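Local atomic coordinates of heavy metal cation tricomponent efflux pump ZneA(CzcA-like) (Cupriavidus metallidurans, PDB entry 4K0J), a protein that probably exports zinc ions from the cell in exchange for protons, as the inner-membrane RND-family transporter of a heavy-metal efflux system. Residues Ala38-Ala43 with Asn385-Gly390; Tyr549-Ser554 with His979-Asp984. All blocks are in the same frame, centred on the assembly; numbering follows the deposited sequence.

How the contacts relate
Contacts 1 and 2 lie side by side at the junction between the membrane helices and the periplasmic part of the RND transporter, with centres about 12 Å apart. In contact 1 the loop 38-43, between strands 36-37 and 46-52, meets the short helix 386-389 at the start of a predicted membrane span. In contact 2 the loop 549-554, between helix 521-536 and strand 554-560, meets 979-984, a loop that partly overlaps the end of another predicted span. Both segments of contact 1 precede those of contact 2 in sequence, but the two contacts meet in space. Tyr39 OH lies 3.5 Å from Glu552 OE2 and 3.8 Å from Leu550 CD2, and Leu387 CD2 comes within 3.6 Å of Gly982 O.

Contact 1: residues Ala38-Ala43 with Asn385-Gly390; sequences AYPDIA and NLLSLG
Ala38 and Leu386 meet through methyl groups, CB of the alanine resting 3.8 Å from CD1 of the leucine. Next to them Leu387 addresses the backbone: its CG lies 3.1 Å from Ala38 O, with CD1 at 3.5 Å and CD2 at 3.7 Å from that same oxygen, so the fork of the isobutyl group straddles the carbonyl. Leu387 CG is beside its own N and anti to the carbonyl carbon (chi1 -75°), a setting that aims the fork at Ala38; CD1 continues to Pro40 CD at 3.9 Å. The proline ring also meets the end of Asn385: Pro40 CG lies 3.2 Å from Asn385 ND2 and 3.4 Å from Asn385 OD1. No hydrogen bond joins the two segments. Asn385 ND2 makes weak hydrogen bonds to Lys459 O and Leu460 O. Asn385 is the N-cap residue of helix 386-389, though its side chain makes no capping bond. The contact thus sets the loop after strand 36-37 against the start of a predicted membrane helix of this RND-family transporter. Backbone hydrogen bonding ties Glu37 of that strand to Leu386, while helix 323-353 packs against Ala38 and Leu386, helix 455-460 against Leu387 and Ile42, and Pro463 of helix 463-479 against Asn385.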
loop_
_atom_site.group_PDB
_atom_site.type_symbol
_atom_site.label_atom_id
_atom_site.label_comp_id
_atom_site.label_asym_id
_atom_site.label_seq_id
_atom_site.Cartn_x
_atom_site.Cartn_y
_atom_site.Cartn_z
ATOM N N ALA C 38 -4.814 24.973 -12.097
ATOM C CA ALA C 38 -4.802 25.841 -13.270
ATOM C C ALA C 38 -4.151 25.146 -14.454
ATOM O O ALA C 38 -4.479 25.417 -15.607
ATOM C CB ALA C 38 -4.082 27.145 -12.960
ATOM N N TYR C 39 -3.211 24.258 -14.161
ATOM C CA TYR C 39 -2.568 23.454 -15.184
ATOM C C TYR C 39 -2.511 22.041 -14.643
ATOM O O TYR C 39 -1.592 21.698 -13.900
ATOM C CB TYR C 39 -1.156 23.968 -15.459
ATOM C CG TYR C 39 -0.574 23.514 -16.784
ATOM C CD1 TYR C 39 -0.413 24.408 -17.830
ATOM C CD2 TYR C 39 -0.185 22.194 -16.986
ATOM C CE1 TYR C 39 0.116 24.007 -19.035
ATOM C CE2 TYR C 39 0.342 21.783 -18.191
ATOM C CZ TYR C 39 0.491 22.694 -19.216
ATOM O OH TYR C 39 1.020 22.298 -20.428
ATOM N N PRO C 40 -3.505 21.220 -15.004
ATOM C CA PRO C 40 -3.680 19.858 -14.488
ATOM C C PRO C 40 -2.419 19.027 -14.668
ATOM O O PRO C 40 -1.709 19.232 -15.650
ATOM C CB PRO C 40 -4.797 19.296 -15.368
ATOM C CG PRO C 40 -5.535 20.486 -15.847
ATOM C CD PRO C 40 -4.513 21.557 -16.021
ATOM N N ASP C 41 -2.142 18.119 -13.735
ATOM C CA ASP C 41 -0.972 17.255 -13.842
ATOM C C ASP C 41 -1.090 16.381 -15.086
ATOM O O ASP C 41 -1.567 15.245 -15.030
ATOM C CB ASP C 41 -0.803 16.399 -12.590
ATOM C CG ASP C 41 0.616 15.891 -12.418
ATOM O OD1 ASP C 41 1.185 16.085 -11.322
ATOM O OD2 ASP C 41 1.158 15.290 -13.372
ATOM N N ILE C 42 -0.654 16.946 -16.209
ATOM C CA ILE C 42 -0.723 16.312 -17.519
ATOM C C ILE C 42 0.120 15.049 -17.555
ATOM O O ILE C 42 -0.221 14.085 -18.234
ATOM C CB ILE C 42 -0.229 17.289 -18.610
ATOM C CG1 ILE C 42 -1.144 18.512 -18.672
ATOM C CG2 ILE C 42 -0.165 16.623 -19.960
ATOM C CD1 ILE C 42 -2.616 18.169 -18.717
ATOM N N ALA C 43 1.211 15.068 -16.794
ATOM C CA ALA C 43 2.196 13.990 -16.771
ATOM C C ALA C 43 1.609 12.602 -16.557
ATOM O O ALA C 43 0.516 12.450 -16.008
ATOM C CB ALA C 43 3.229 14.266 -15.703
ATOM N N ASN C 385 -10.571 22.158 -12.018
ATOM C CA ASN C 385 -9.834 22.580 -13.201
ATOM C C ASN C 385 -10.367 23.889 -13.768
ATOM O O ASN C 385 -11.479 23.948 -14.286
ATOM C CB ASN C 385 -9.904 21.503 -14.283
ATOM C CG ASN C 385 -8.699 20.593 -14.284
ATOM O OD1 ASN C 385 -7.847 20.661 -13.397
ATOM N ND2 ASN C 385 -8.622 19.724 -15.286
ATOM N N LEU C 386 -9.568 24.940 -13.669
ATOM C CA LEU C 386 -9.959 26.230 -14.201
ATOM C C LEU C 386 -9.972 26.205 -15.723
ATOM O O LEU C 386 -10.780 26.883 -16.348
ATOM C CB LEU C 386 -9.007 27.306 -13.691
ATOM C CG LEU C 386 -8.862 27.329 -12.169
ATOM C CD1 LEU C 386 -7.559 27.994 -11.760
ATOM C CD2 LEU C 386 -10.050 28.029 -11.523
ATOM N N LEU C 387 -9.075 25.417 -16.314
ATOM C CA LEU C 387 -8.991 25.302 -17.770
ATOM C C LEU C 387 -10.264 24.725 -18.373
ATOM O O LEU C 387 -10.628 25.057 -19.501
ATOM C CB LEU C 387 -7.804 24.431 -18.183
ATOM C CG LEU C 387 -6.405 25.035 -18.070
ATOM C CD1 LEU C 387 -5.375 24.146 -18.760
ATOM C CD2 LEU C 387 -6.378 26.447 -18.640
ATOM N N SER C 388 -10.938 23.857 -17.623
ATOM C CA SER C 388 -12.137 23.198 -18.127
ATOM C C SER C 388 -13.427 23.813 -17.577
ATOM O O SER C 388 -14.480 23.720 -18.206
ATOM C CB SER C 388 -12.085 21.692 -17.848
ATOM O OG SER C 388 -12.256 21.415 -16.469
ATOM N N LEU C 389 -13.348 24.443 -16.410
ATOM C CA LEU C 389 -14.505 25.144 -15.858
ATOM C C LEU C 389 -14.745 26.457 -16.589
ATOM O O LEU C 389 -15.837 27.021 -16.537
ATOM C CB LEU C 389 -14.339 25.405 -14.364
ATOM C CG LEU C 389 -15.134 24.455 -13.471
ATOM C CD1 LEU C 389 -14.731 23.013 -13.735
ATOM C CD2 LEU C 389 -14.946 24.814 -12.008
ATOM N N GLY C 390 -13.717 26.947 -17.268
ATOM C CA GLY C 390 -13.862 28.137 -18.076
ATOM C C GLY C 390 -14.719 27.808 -19.276
ATOM O O GLY C 390 -15.372 28.682 -19.844
#

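Contact 2: residues Tyr549-Ser554 with His979-Asp984; sequences YLDEGS and HGLGSD
Asp551 holds its CG anti to the backbone N (chi1 -155°), which puts that carbon 3.8 Å from Leu981 CD2. The bond from CA to CB in Asp551 points at the other segment, and CB there faces Asp984, whose own CG sits beside its N (chi1 -70°) and brings OD2 to 3.4 Å from Asp551 CB. The carboxylate of Asp984 lies against the methylene of Asp551, while the OD2 atoms of Asp551 and Asp984 stay 4.9 Å apart. Like charges this near would be expected to disfavour a closer approach, and each has other partners: Asp984 OD1 forms a salt bridge with Arg987, Asp551 OD2 a weak hydrogen bond with Tyr618 OH, and Asp551 OD1 a long, weak ion pair with Lys627.

Leu981 puts its two methyls among the backbone atoms of the loop. CD2 touches Asp551 O at 3.3 Å and Glu552 O at 3.4 Å; CD1 lies 4.0 Å from Gly553 CA. This leucine stands at the second position of a type II β-turn, Gly980 to Ser983, in which Gly982 takes the third position with the positive phi usual there. The turn belongs to the connection between helices 958-970 and 986-997, and the loop it meets runs from membrane helix 521-536 into strand 554-560, an inner strand of an antiparallel sheet in the periplasmic part of the RND fold.

At the far end of the contact, Leu550 CD1 approaches Asp984 O at 3.3 Å. Across the segments no hydrogen bond forms. The CB of Glu552 points away from the turn, and OE1 accepts a hydrogen bond from Met652 N. Leu326 and Ala329 of helix 323-353 pack against Leu981.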
loop_
_atom_site.group_PDB
_atom_site.type_symbol
_atom_site.label_atom_id
_atom_site.label_comp_id
_atom_site.label_asym_id
_atom_site.label_seq_id
_atom_site.Cartn_x
_atom_site.Cartn_y
_atom_site.Cartn_z
ATOM N N TYR C 549 -1.806 25.583 -28.536
ATOM C CA TYR C 549 -0.508 25.924 -27.954
ATOM C C TYR C 549 -0.449 25.866 -26.425
ATOM O O TYR C 549 0.588 25.507 -25.859
ATOM C CB TYR C 549 -0.061 27.300 -28.448
ATOM C CG TYR C 549 1.173 27.842 -27.763
ATOM C CD1 TYR C 549 2.438 27.358 -28.077
ATOM C CD2 TYR C 549 1.074 28.848 -26.809
ATOM C CE1 TYR C 549 3.567 27.856 -27.455
ATOM C CE2 TYR C 549 2.195 29.351 -26.184
ATOM C CZ TYR C 549 3.436 28.852 -26.509
ATOM O OH TYR C 549 4.543 29.363 -25.878
ATOM N N LEU C 550 -1.557 26.206 -25.769
ATOM C CA LEU C 550 -1.621 26.247 -24.306
ATOM C C LEU C 550 -0.558 27.177 -23.725
ATOM O O LEU C 550 0.497 26.727 -23.277
ATOM C CB LEU C 550 -1.500 24.845 -23.698
ATOM C CG LEU C 550 -2.731 24.316 -22.955
ATOM C CD1 LEU C 550 -3.758 23.741 -23.929
ATOM C CD2 LEU C 550 -2.341 23.292 -21.906
ATOM N N ASP C 551 -0.854 28.473 -23.730
ATOM C CA ASP C 551 0.115 29.494 -23.353
ATOM C C ASP C 551 0.404 29.532 -21.852
ATOM O O ASP C 551 -0.489 29.754 -21.035
ATOM C CB ASP C 551 -0.366 30.867 -23.823
ATOM C CG ASP C 551 0.771 31.850 -24.029
ATOM O OD1 ASP C 551 1.879 31.610 -23.510
ATOM O OD2 ASP C 551 0.554 32.872 -24.711
ATOM N N GLU C 552 1.665 29.309 -21.499
ATOM C CA GLU C 552 2.108 29.470 -20.124
ATOM C C GLU C 552 2.681 30.882 -19.968
ATOM O O GLU C 552 2.629 31.687 -20.899
ATOM C CB GLU C 552 3.152 28.406 -19.775
ATOM C CG GLU C 552 2.748 26.991 -20.179
ATOM C CD GLU C 552 3.819 25.948 -19.873
ATOM O OE1 GLU C 552 4.913 26.312 -19.389
ATOM O OE2 GLU C 552 3.558 24.754 -20.124
ATOM N N GLY C 553 3.228 31.187 -18.799
ATOM C CA GLY C 553 3.756 32.516 -18.557
ATOM C C GLY C 553 5.013 32.857 -19.342
ATOM O O GLY C 553 5.334 34.033 -19.528
ATOM N N SER C 554 5.720 31.835 -19.814
ATOM C CA SER C 554 7.058 32.035 -20.358
ATOM C C SER C 554 7.370 31.172 -21.575
ATOM O O SER C 554 6.472 30.618 -22.205
ATOM C CB SER C 554 8.098 31.780 -19.263
ATOM O OG SER C 554 7.808 30.588 -18.557
ATOM N N HIS C 979 -7.374 36.746 -25.138
ATOM C CA HIS C 979 -6.606 37.720 -24.368
ATOM C C HIS C 979 -6.422 37.312 -22.908
ATOM O O HIS C 979 -7.153 37.763 -22.025
ATOM C CB HIS C 979 -7.261 39.100 -24.456
ATOM C CG HIS C 979 -7.535 39.551 -25.856
ATOM N ND1 HIS C 979 -6.536 39.963 -26.714
ATOM C CD2 HIS C 979 -8.693 39.655 -26.551
ATOM C CE1 HIS C 979 -7.069 40.301 -27.876
ATOM N NE2 HIS C 979 -8.375 40.123 -27.802
ATOM N N GLY C 980 -5.435 36.454 -22.666
ATOM C CA GLY C 980 -5.129 36.011 -21.319
ATOM C C GLY C 980 -4.697 34.561 -21.232
ATOM O O GLY C 980 -5.004 33.752 -22.112
ATOM N N LEU C 981 -3.977 34.236 -20.161
ATOM C CA LEU C 981 -3.523 32.873 -19.916
ATOM C C LEU C 981 -4.653 32.040 -19.331
ATOM O O LEU C 981 -5.199 32.381 -18.283
ATOM C CB LEU C 981 -2.341 32.874 -18.945
ATOM C CG LEU C 981 -1.074 33.620 -19.356
ATOM C CD1 LEU C 981 -0.090 33.642 -18.203
ATOM C CD2 LEU C 981 -0.446 32.982 -20.589
ATOM N N GLY C 982 -5.002 30.948 -20.005
ATOM C CA GLY C 982 -6.024 30.046 -19.502
ATOM C C GLY C 982 -7.202 29.902 -20.439
ATOM O O GLY C 982 -8.141 29.153 -20.168
ATOM N N SER C 983 -7.152 30.628 -21.548
ATOM C CA SER C 983 -8.198 30.560 -22.553
ATOM C C SER C 983 -7.704 29.773 -23.752
ATOM O O SER C 983 -8.346 29.749 -24.799
ATOM C CB SER C 983 -8.596 31.966 -22.993
ATOM O OG SER C 983 -7.495 32.642 -23.578
ATOM N N ASP C 984 -6.554 29.130 -23.592
ATOM C CA ASP C 984 -5.913 28.428 -24.697
ATOM C C ASP C 984 -6.362 26.976 -24.805
ATOM O O ASP C 984 -5.600 26.116 -25.234
ATOM C CB ASP C 984 -4.390 28.494 -24.560
ATOM C CG ASP C 984 -3.840 29.884 -24.807
ATOM O OD1 ASP C 984 -3.455 30.168 -25.960
ATOM O OD2 ASP C 984 -3.786 30.690 -23.853
#